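Local coordinates for PAN2-PAN3 deadenylation complex catalytic subunit pan2 (Neurospora crassa, PDB 4CZW), which catalyses the exonucleolytic shortening of mRNA poly(A) tails as the nuclease subunit of the PAN2-PAN3 deadenylation complex, at residues A67-A72 / R400-W405; D148-P153 / N171-V176. One frame throughout, in Å; residues are numbered along the deposited sequence.

Contact 1: residues A67-A72 / R400-W405. With ZN (zinc ion), chain B.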
ATOM      1  N   ALA A  67      -1.523   6.550  -7.146  1.00 43.71           N
ATOM      2  CA  ALA A  67      -0.832   5.268  -7.220  1.00 45.79           C
ATOM      3  C   ALA A  67      -1.505   4.317  -8.205  1.00 50.61           C
ATOM      4  O   ALA A  67      -0.833   3.610  -8.956  1.00 45.91           O
ATOM      5  CB  ALA A  67      -0.757   4.633  -5.840  1.00 39.67           C
ATOM      6  N   LEU A  68      -2.835   4.305  -8.196  1.00 40.57           N
ATOM      7  CA  LEU A  68      -3.598   3.408  -9.057  1.00 44.34           C
ATOM      8  C   LEU A  68      -3.476   3.789 -10.530  1.00 48.67           C
ATOM      9  O   LEU A  68      -3.413   2.919 -11.397  1.00 51.32           O
ATOM     10  CB  LEU A  68      -5.069   3.392  -8.639  1.00 49.04           C
ATOM     11  CG  LEU A  68      -5.375   2.697  -7.310  1.00 46.69           C
ATOM     12  CD1 LEU A  68      -6.843   2.850  -6.950  1.00 36.95           C
ATOM     13  CD2 LEU A  68      -4.989   1.228  -7.376  1.00 46.16           C
ATOM     14  N   GLN A  69      -3.444   5.090 -10.808  1.00 52.27           N
ATOM     15  CA  GLN A  69      -3.310   5.568 -12.180  1.00 45.90           C
ATOM     16  C   GLN A  69      -1.948   5.196 -12.757  1.00 43.07           C
ATOM     17  O   GLN A  69      -1.799   5.050 -13.969  1.00 49.09           O
ATOM     18  CB  GLN A  69      -3.513   7.084 -12.254  1.00 39.05           C
ATOM     19  CG  GLN A  69      -4.894   7.566 -11.828  1.00 40.97           C
ATOM     20  CD  GLN A  69      -5.993   7.145 -12.782  1.00 48.55           C
ATOM     21  OE1 GLN A  69      -5.734   6.793 -13.933  1.00 50.88           O
ATOM     22  NE2 GLN A  69      -7.233   7.181 -12.307  1.00 46.46           N
ATOM     23  N   HIS A  70      -0.956   5.043 -11.884  1.00 45.28           N
ATOM     24  CA  HIS A  70       0.381   4.649 -12.315  1.00 49.30           C
ATOM     25  C   HIS A  70       0.526   3.134 -12.411  1.00 50.19           C
ATOM     26  O   HIS A  70       1.081   2.616 -13.379  1.00 46.61           O
ATOM     27  CB  HIS A  70       1.444   5.201 -11.367  1.00 35.89           C
ATOM     28  CG  HIS A  70       2.813   4.648 -11.618  1.00 40.59           C
ATOM     29  ND1 HIS A  70       3.584   5.033 -12.692  1.00 42.91           N
ATOM     30  CD2 HIS A  70       3.539   3.725 -10.946  1.00 46.41           C
ATOM     31  CE1 HIS A  70       4.731   4.379 -12.666  1.00 39.14           C
ATOM     32  NE2 HIS A  70       4.729   3.577 -11.616  1.00 41.92           N
ATOM     33  N   ALA A  71       0.032   2.431 -11.396  1.00 43.92           N
ATOM     34  CA  ALA A  71       0.133   0.977 -11.344  1.00 48.08           C
ATOM     35  C   ALA A  71      -0.597   0.317 -12.510  1.00 44.63           C
ATOM     36  O   ALA A  71      -0.244  -0.783 -12.934  1.00 47.24           O
ATOM     37  CB  ALA A  71      -0.409   0.459 -10.022  1.00 44.82           C
ATOM     38  N   ALA A  72      -1.611   1.001 -13.030  1.00 34.58           N
ATOM     39  CA  ALA A  72      -2.421   0.466 -14.118  1.00 40.60           C
ATOM     40  C   ALA A  72      -1.752   0.635 -15.481  1.00 52.81           C
ATOM     41  O   ALA A  72      -2.287   0.194 -16.498  1.00 50.49           O
ATOM     42  CB  ALA A  72      -3.790   1.128 -14.120  1.00 38.87           C
ATOM     43  N   ARG A 400     -13.778  12.151  -3.770  1.00 55.01           N
ATOM     44  CA  ARG A 400     -13.479  12.116  -5.198  1.00 57.38           C
ATOM     45  C   ARG A 400     -12.710  10.853  -5.573  1.00 57.83           C
ATOM     46  O   ARG A 400     -11.886  10.365  -4.798  1.00 52.86           O
ATOM     47  CB  ARG A 400     -12.681  13.355  -5.608  1.00 59.58           C
ATOM     48  CG  ARG A 400     -13.456  14.660  -5.524  1.00 64.35           C
ATOM     49  CD  ARG A 400     -14.529  14.737  -6.597  1.00 74.99           C
ATOM     50  NE  ARG A 400     -13.980  14.514  -7.931  1.00 99.04           N
ATOM     51  CZ  ARG A 400     -13.419  15.461  -8.677  1.00 95.76           C
ATOM     52  NH1 ARG A 400     -13.329  16.702  -8.220  1.00 83.41           N
ATOM     53  NH2 ARG A 400     -12.947  15.165  -9.882  1.00 77.50           N
ATOM     54  N   PHE A 401     -12.981  10.331  -6.764  1.00 58.92           N
ATOM     55  CA  PHE A 401     -12.287   9.149  -7.262  1.00 54.25           C
ATOM     56  C   PHE A 401     -12.382   9.064  -8.783  1.00 52.21           C
ATOM     57  O   PHE A 401     -13.218   9.726  -9.400  1.00 54.12           O
ATOM     58  CB  PHE A 401     -12.854   7.877  -6.624  1.00 55.39           C
ATOM     59  CG  PHE A 401     -14.269   7.572  -7.028  1.00 58.66           C
ATOM     60  CD1 PHE A 401     -15.334   8.183  -6.389  1.00 58.75           C
ATOM     61  CD2 PHE A 401     -14.534   6.663  -8.041  1.00 64.63           C
ATOM     62  CE1 PHE A 401     -16.637   7.901  -6.757  1.00 61.64           C
ATOM     63  CE2 PHE A 401     -15.833   6.377  -8.413  1.00 69.37           C
ATOM     64  CZ  PHE A 401     -16.886   6.997  -7.771  1.00 64.54           C
ATOM     65  N   ASN A 402     -11.521   8.248  -9.380  1.00 52.25           N
ATOM     66  CA  ASN A 402     -11.515   8.060 -10.826  1.00 52.12           C
ATOM     67  C   ASN A 402     -11.228   6.604 -11.185  1.00 51.37           C
ATOM     68  O   ASN A 402     -10.238   6.031 -10.736  1.00 56.40           O
ATOM     69  CB  ASN A 402     -10.487   8.987 -11.478  1.00 49.22           C
ATOM     70  CG  ASN A 402     -10.480   8.879 -12.988  1.00 54.69           C
ATOM     71  OD1 ASN A 402      -9.650   8.178 -13.564  1.00 52.53           O
ATOM     72  ND2 ASN A 402     -11.406   9.576 -13.637  1.00 56.02           N
HETATM   73  N   MSE A 403     -12.099   6.014 -11.999  1.00 54.25           N
HETATM   74  CA  MSE A 403     -12.022   4.586 -12.295  1.00 53.06           C
HETATM   75  C   MSE A 403     -11.407   4.288 -13.659  1.00 52.75           C
HETATM   76  O   MSE A 403     -11.485   3.159 -14.145  1.00 52.95           O
HETATM   77  CB  MSE A 403     -13.417   3.958 -12.216  1.00 57.69           C
HETATM   78  CG  MSE A 403     -14.081   4.074 -10.854  1.00 52.11           C
HETATM   79 SE   MSE A 403     -13.071   3.174  -9.453  1.00 68.32          SE
HETATM   80  CE  MSE A 403     -12.968   1.399 -10.255  1.00 73.53           C
ATOM     81  N   ASP A 404     -10.793   5.294 -14.274  1.00 54.55           N
ATOM     82  CA  ASP A 404     -10.210   5.123 -15.601  1.00 56.29           C
ATOM     83  C   ASP A 404      -8.992   4.203 -15.573  1.00 50.94           C
ATOM     84  O   ASP A 404      -8.638   3.604 -16.589  1.00 48.70           O
ATOM     85  CB  ASP A 404      -9.826   6.476 -16.200  1.00 55.01           C
ATOM     86  CG  ASP A 404     -11.010   7.414 -16.327  1.00 64.31           C
ATOM     87  OD1 ASP A 404     -12.161   6.928 -16.316  1.00 68.64           O
ATOM     88  OD2 ASP A 404     -10.790   8.639 -16.441  1.00 65.61           O
ATOM     89  N   TRP A 405      -8.354   4.094 -14.411  1.00 46.54           N
ATOM     90  CA  TRP A 405      -7.211   3.202 -14.253  1.00 48.72           C
ATOM     91  C   TRP A 405      -7.648   1.754 -14.446  1.00 51.24           C
ATOM     92  O   TRP A 405      -6.886   0.923 -14.939  1.00 50.07           O
ATOM     93  CB  TRP A 405      -6.559   3.383 -12.878  1.00 47.02           C
ATOM     94  CG  TRP A 405      -7.423   2.952 -11.725  1.00 47.38           C
ATOM     95  CD1 TRP A 405      -8.301   3.726 -11.025  1.00 47.27           C
ATOM     96  CD2 TRP A 405      -7.486   1.644 -11.138  1.00 46.06           C
ATOM     97  NE1 TRP A 405      -8.908   2.983 -10.041  1.00 44.58           N
ATOM     98  CE2 TRP A 405      -8.426   1.703 -10.090  1.00 45.27           C
ATOM     99  CE3 TRP A 405      -6.842   0.431 -11.401  1.00 50.27           C
ATOM    100  CZ2 TRP A 405      -8.736   0.595  -9.302  1.00 44.76           C
ATOM    101  CZ3 TRP A 405      -7.150  -0.668 -10.616  1.00 44.79           C
ATOM    102  CH2 TRP A 405      -8.089  -0.579  -9.581  1.00 39.22           C
TER
HETATM  103 ZN    ZN B3094       5.691   1.786 -11.550  1.00 47.14          ZN
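An Asx turn at Asn402, leading into helix 404-407, meets the end of helix 61-71 in the pseudo-protease (USP-like) part of the chain, with Leu68, Gln69 and Ala72 packed round Trp405. Leu68 lies over one face of the indole. Its CB sits 3.8 Å from the centroid of the five-membered ring and 6° off the ring normal, a CH-pi contact. Leu68 CD1 continues over the same face and comes 3.7 Å from Trp405 CE2. CG of Trp405 stands between its backbone N and carbonyl carbon (chi1 67°), which turns the indole onto the flank of helix 61-71. Gln69 works at the ring edge. Its CB points away from residues 400-405, but a bend at chi2 (-68°) brings the amide back, nearly perpendicular to the indole. Gln69 NE2 then lies near the ring plane, 3.8 Å from Trp405 CD1. The same NE2 gives a weak hydrogen bond of 2.9 Å to Asn402 OD1; its main partner is Asn65. Asn402 OD1 also accepts from Asp404 N at 3.2 Å, with the donor well above the carbonyl plane, and this bond closes the turn. Asn402 ND2 reaches Asp404 OD2 at 3.0 Å in a weak bond, and Ser156 OG is the stronger partner of that carboxylate. Ala72 completes the packing, with its CB 3.8 Å from Trp405 CB. His70 faces away from Trp405 and binds the zinc ion through NE2, together with Cys75, Cys80 and Cys83. Backbone bonds join Gln69 to Ile155 and Ala72 to Asp410. Trp405 also touches Gln93 of helix 81-94 and Trp537 and Asn541 of helix 529-541, so it touches both pseudo-protease helices and a helix in the exonuclease region.

Contact 2: residues D148-P153 / N171-V176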
ATOM      1  N   ASP A 148       8.595   8.373  -9.701  1.00 56.47           N
ATOM      2  CA  ASP A 148       7.987   7.179 -10.278  1.00 52.86           C
ATOM      3  C   ASP A 148       6.771   7.558 -11.115  1.00 55.35           C
ATOM      4  O   ASP A 148       6.495   6.946 -12.148  1.00 59.76           O
ATOM      5  CB  ASP A 148       7.579   6.187  -9.186  1.00 45.72           C
ATOM      6  CG  ASP A 148       8.761   5.437  -8.603  1.00 48.62           C
ATOM      7  OD1 ASP A 148       9.811   5.364  -9.273  1.00 59.93           O
ATOM      8  OD2 ASP A 148       8.634   4.911  -7.476  1.00 35.87           O
ATOM      9  N   TYR A 149       6.050   8.575 -10.658  1.00 50.49           N
ATOM     10  CA  TYR A 149       4.827   9.017 -11.316  1.00 48.78           C
ATOM     11  C   TYR A 149       5.105   9.634 -12.682  1.00 54.62           C
ATOM     12  O   TYR A 149       4.301   9.505 -13.605  1.00 59.38           O
ATOM     13  CB  TYR A 149       4.089  10.019 -10.426  1.00 43.03           C
ATOM     14  CG  TYR A 149       2.773  10.507 -10.990  1.00 50.06           C
ATOM     15  CD1 TYR A 149       1.605   9.779 -10.808  1.00 45.57           C
ATOM     16  CD2 TYR A 149       2.698  11.702 -11.695  1.00 51.72           C
ATOM     17  CE1 TYR A 149       0.399  10.225 -11.319  1.00 46.06           C
ATOM     18  CE2 TYR A 149       1.498  12.155 -12.208  1.00 59.36           C
ATOM     19  CZ  TYR A 149       0.352  11.413 -12.017  1.00 41.53           C
ATOM     20  OH  TYR A 149      -0.846  11.861 -12.527  1.00 49.46           O
ATOM     21  N   LYS A 150       6.248  10.301 -12.808  1.00 58.97           N
ATOM     22  CA  LYS A 150       6.597  10.990 -14.045  1.00 65.56           C
ATOM     23  C   LYS A 150       7.408  10.102 -14.985  1.00 63.23           C
ATOM     24  O   LYS A 150       7.717  10.499 -16.108  1.00 66.17           O
ATOM     25  CB  LYS A 150       7.374  12.271 -13.736  1.00 64.23           C
ATOM     26  CG  LYS A 150       8.672  12.042 -12.979  1.00 63.35           C
ATOM     27  CD  LYS A 150       9.333  13.357 -12.603  1.00 65.67           C
ATOM     28  CE  LYS A 150       8.423  14.200 -11.723  1.00 69.00           C
ATOM     29  NZ  LYS A 150       9.067  15.482 -11.323  1.00 90.90           N
ATOM     30  N   GLY A 151       7.748   8.903 -14.522  1.00 63.78           N
ATOM     31  CA  GLY A 151       8.509   7.964 -15.326  1.00 64.08           C
ATOM     32  C   GLY A 151       7.748   7.519 -16.560  1.00 60.09           C
ATOM     33  O   GLY A 151       8.308   7.436 -17.653  1.00 72.07           O
ATOM     34  N   THR A 152       6.464   7.234 -16.377  1.00 56.03           N
ATOM     35  CA  THR A 152       5.591   6.850 -17.480  1.00 60.56           C
ATOM     36  C   THR A 152       4.232   7.526 -17.319  1.00 57.81           C
ATOM     37  O   THR A 152       3.727   7.648 -16.202  1.00 61.21           O
ATOM     38  CB  THR A 152       5.417   5.317 -17.562  1.00 54.92           C
ATOM     39  OG1 THR A 152       4.413   4.994 -18.532  1.00 64.19           O
ATOM     40  CG2 THR A 152       5.009   4.748 -16.211  1.00 61.10           C
ATOM     41  N   PRO A 153       3.643   7.988 -18.435  1.00 47.37           N
ATOM     42  CA  PRO A 153       2.349   8.683 -18.411  1.00 51.67           C
ATOM     43  C   PRO A 153       1.249   7.866 -17.739  1.00 48.62           C
ATOM     44  O   PRO A 153       0.985   6.740 -18.156  1.00 57.86           O
ATOM     45  CB  PRO A 153       2.037   8.889 -19.896  1.00 47.17           C
ATOM     46  CG  PRO A 153       3.367   8.912 -20.557  1.00 39.90           C
ATOM     47  CD  PRO A 153       4.213   7.935 -19.793  1.00 45.81           C
ATOM     48  N   ASN A 171       0.344  17.966 -17.663  1.00 74.52           N
ATOM     49  CA  ASN A 171       1.425  16.998 -17.796  1.00 76.79           C
ATOM     50  C   ASN A 171       1.896  16.537 -16.419  1.00 74.82           C
ATOM     51  O   ASN A 171       1.863  17.312 -15.463  1.00 72.06           O
ATOM     52  CB  ASN A 171       2.587  17.593 -18.596  1.00 79.87           C
ATOM     53  CG  ASN A 171       3.297  18.705 -17.854  1.00 81.71           C
ATOM     54  OD1 ASN A 171       4.270  18.466 -17.138  1.00 82.15           O
ATOM     55  ND2 ASN A 171       2.816  19.931 -18.023  1.00 87.74           N
ATOM     56  N   PRO A 172       2.324  15.265 -16.314  1.00 74.99           N
ATOM     57  CA  PRO A 172       2.721  14.628 -15.051  1.00 84.67           C
ATOM     58  C   PRO A 172       3.698  15.439 -14.196  1.00 70.30           C
ATOM     59  O   PRO A 172       3.543  15.464 -12.976  1.00 63.39           O
ATOM     60  CB  PRO A 172       3.378  13.329 -15.518  1.00 72.14           C
ATOM     61  CG  PRO A 172       2.663  12.997 -16.773  1.00 65.21           C
ATOM     62  CD  PRO A 172       2.378  14.316 -17.441  1.00 72.29           C
ATOM     63  N   LEU A 173       4.677  16.087 -14.823  1.00 69.32           N
ATOM     64  CA  LEU A 173       5.699  16.825 -14.084  1.00 70.72           C
ATOM     65  C   LEU A 173       5.093  17.971 -13.279  1.00 71.09           C
ATOM     66  O   LEU A 173       5.384  18.131 -12.094  1.00 68.84           O
ATOM     67  CB  LEU A 173       6.773  17.358 -15.040  1.00 74.63           C
ATOM     68  CG  LEU A 173       8.081  17.868 -14.427  1.00 74.82           C
ATOM     69  CD1 LEU A 173       9.245  17.587 -15.364  1.00 75.56           C
ATOM     70  CD2 LEU A 173       8.012  19.357 -14.108  1.00 76.74           C
ATOM     71  N   ASP A 174       4.250  18.767 -13.929  1.00 66.86           N
ATOM     72  CA  ASP A 174       3.600  19.892 -13.266  1.00 70.07           C
ATOM     73  C   ASP A 174       2.565  19.410 -12.259  1.00 69.24           C
ATOM     74  O   ASP A 174       2.352  20.038 -11.220  1.00 72.24           O
ATOM     75  CB  ASP A 174       2.936  20.812 -14.293  1.00 74.68           C
ATOM     76  CG  ASP A 174       3.901  21.292 -15.356  1.00 87.99           C
ATOM     77  OD1 ASP A 174       5.119  21.332 -15.084  1.00 85.92           O
ATOM     78  OD2 ASP A 174       3.440  21.633 -16.467  1.00 95.51           O
ATOM     79  N   LEU A 175       1.928  18.287 -12.571  1.00 67.28           N
ATOM     80  CA  LEU A 175       0.841  17.771 -11.750  1.00 59.59           C
ATOM     81  C   LEU A 175       1.336  17.210 -10.421  1.00 59.67           C
ATOM     82  O   LEU A 175       0.825  17.570  -9.362  1.00 52.11           O
ATOM     83  CB  LEU A 175       0.066  16.695 -12.509  1.00 59.21           C
ATOM     84  CG  LEU A 175      -1.243  16.291 -11.835  1.00 63.21           C
ATOM     85  CD1 LEU A 175      -2.101  17.525 -11.622  1.00 65.75           C
ATOM     86  CD2 LEU A 175      -1.980  15.249 -12.657  1.00 57.19           C
ATOM     87  N   VAL A 176       2.332  16.331 -10.483  1.00 61.93           N
ATOM     88  CA  VAL A 176       2.866  15.695  -9.282  1.00 53.72           C
ATOM     89  C   VAL A 176       3.531  16.730  -8.373  1.00 56.95           C
ATOM     90  O   VAL A 176       3.643  16.532  -7.163  1.00 57.51           O
ATOM     91  CB  VAL A 176       3.875  14.574  -9.635  1.00 52.32           C
ATOM     92  CG1 VAL A 176       5.160  15.158 -10.207  1.00 61.52           C
ATOM     93  CG2 VAL A 176       4.170  13.709  -8.417  1.00 57.74           C
TER
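Tyr149 meets Pro172 and Val176 with the CD2 and CE2 side of its ring, where residues 148-153, on helix 130-149, pack on the first turn of helix 172-180 in the USP-like fold. The contact is mainly apolar. Tyr149 CG lies opposite the backbone N (chi1 -178°), which extends the ring toward the second helix. Tyr149 CD2 lies 3.7 Å from Val176 CB, while Tyr149 CE2 lies 4.0 Å from Pro172 CB. Farther out, Tyr149 OH touches Leu175 CD2 at 3.6 Å. With an alanine in place of Tyr149, a gap would probably open beside Val176 and Pro172, and Leu175 CD2 would lose its contact with the hydroxyl. Lys150 adds the carbon part of its chain on the more exposed side. Its CE packs 3.7 Å from Val176 CG1, the two side chains crossing at about a right angle, and its NZ sits beside Leu173 CG. Pro154 touches both Tyr149 and Pro172, and Glu160 of helix 158-163 adds to the surroundings of Tyr149 and Leu175. Helix 172-180 starts from an N-cap: Asn171 OD1 accepts from Asp174 N at 3.2 Å, with an N-H...O angle of 162°.

Contact 2 is nested in sequence inside the long loop closed by contact 1, and their centres are 13 Å apart. They meet at His70. Its CE1 packs 3.2 Å from Asp148 O and 3.6 Å from Thr152 CG2, so residues 148-153 lie against the imidazole that binds zinc. The side chain of Tyr149 is about 8 Å from the zinc ion and does not bind it. Helix 61-71 joins the two contacts: His70 and Met66 touch residues 148-153, while Leu68 and Gln69 face residues 400-405. Neither contact includes the acidic residues that, by similarity, bind the catalytic metals. Both involve the pseudo-protease domain, which is thought to serve as a scaffold.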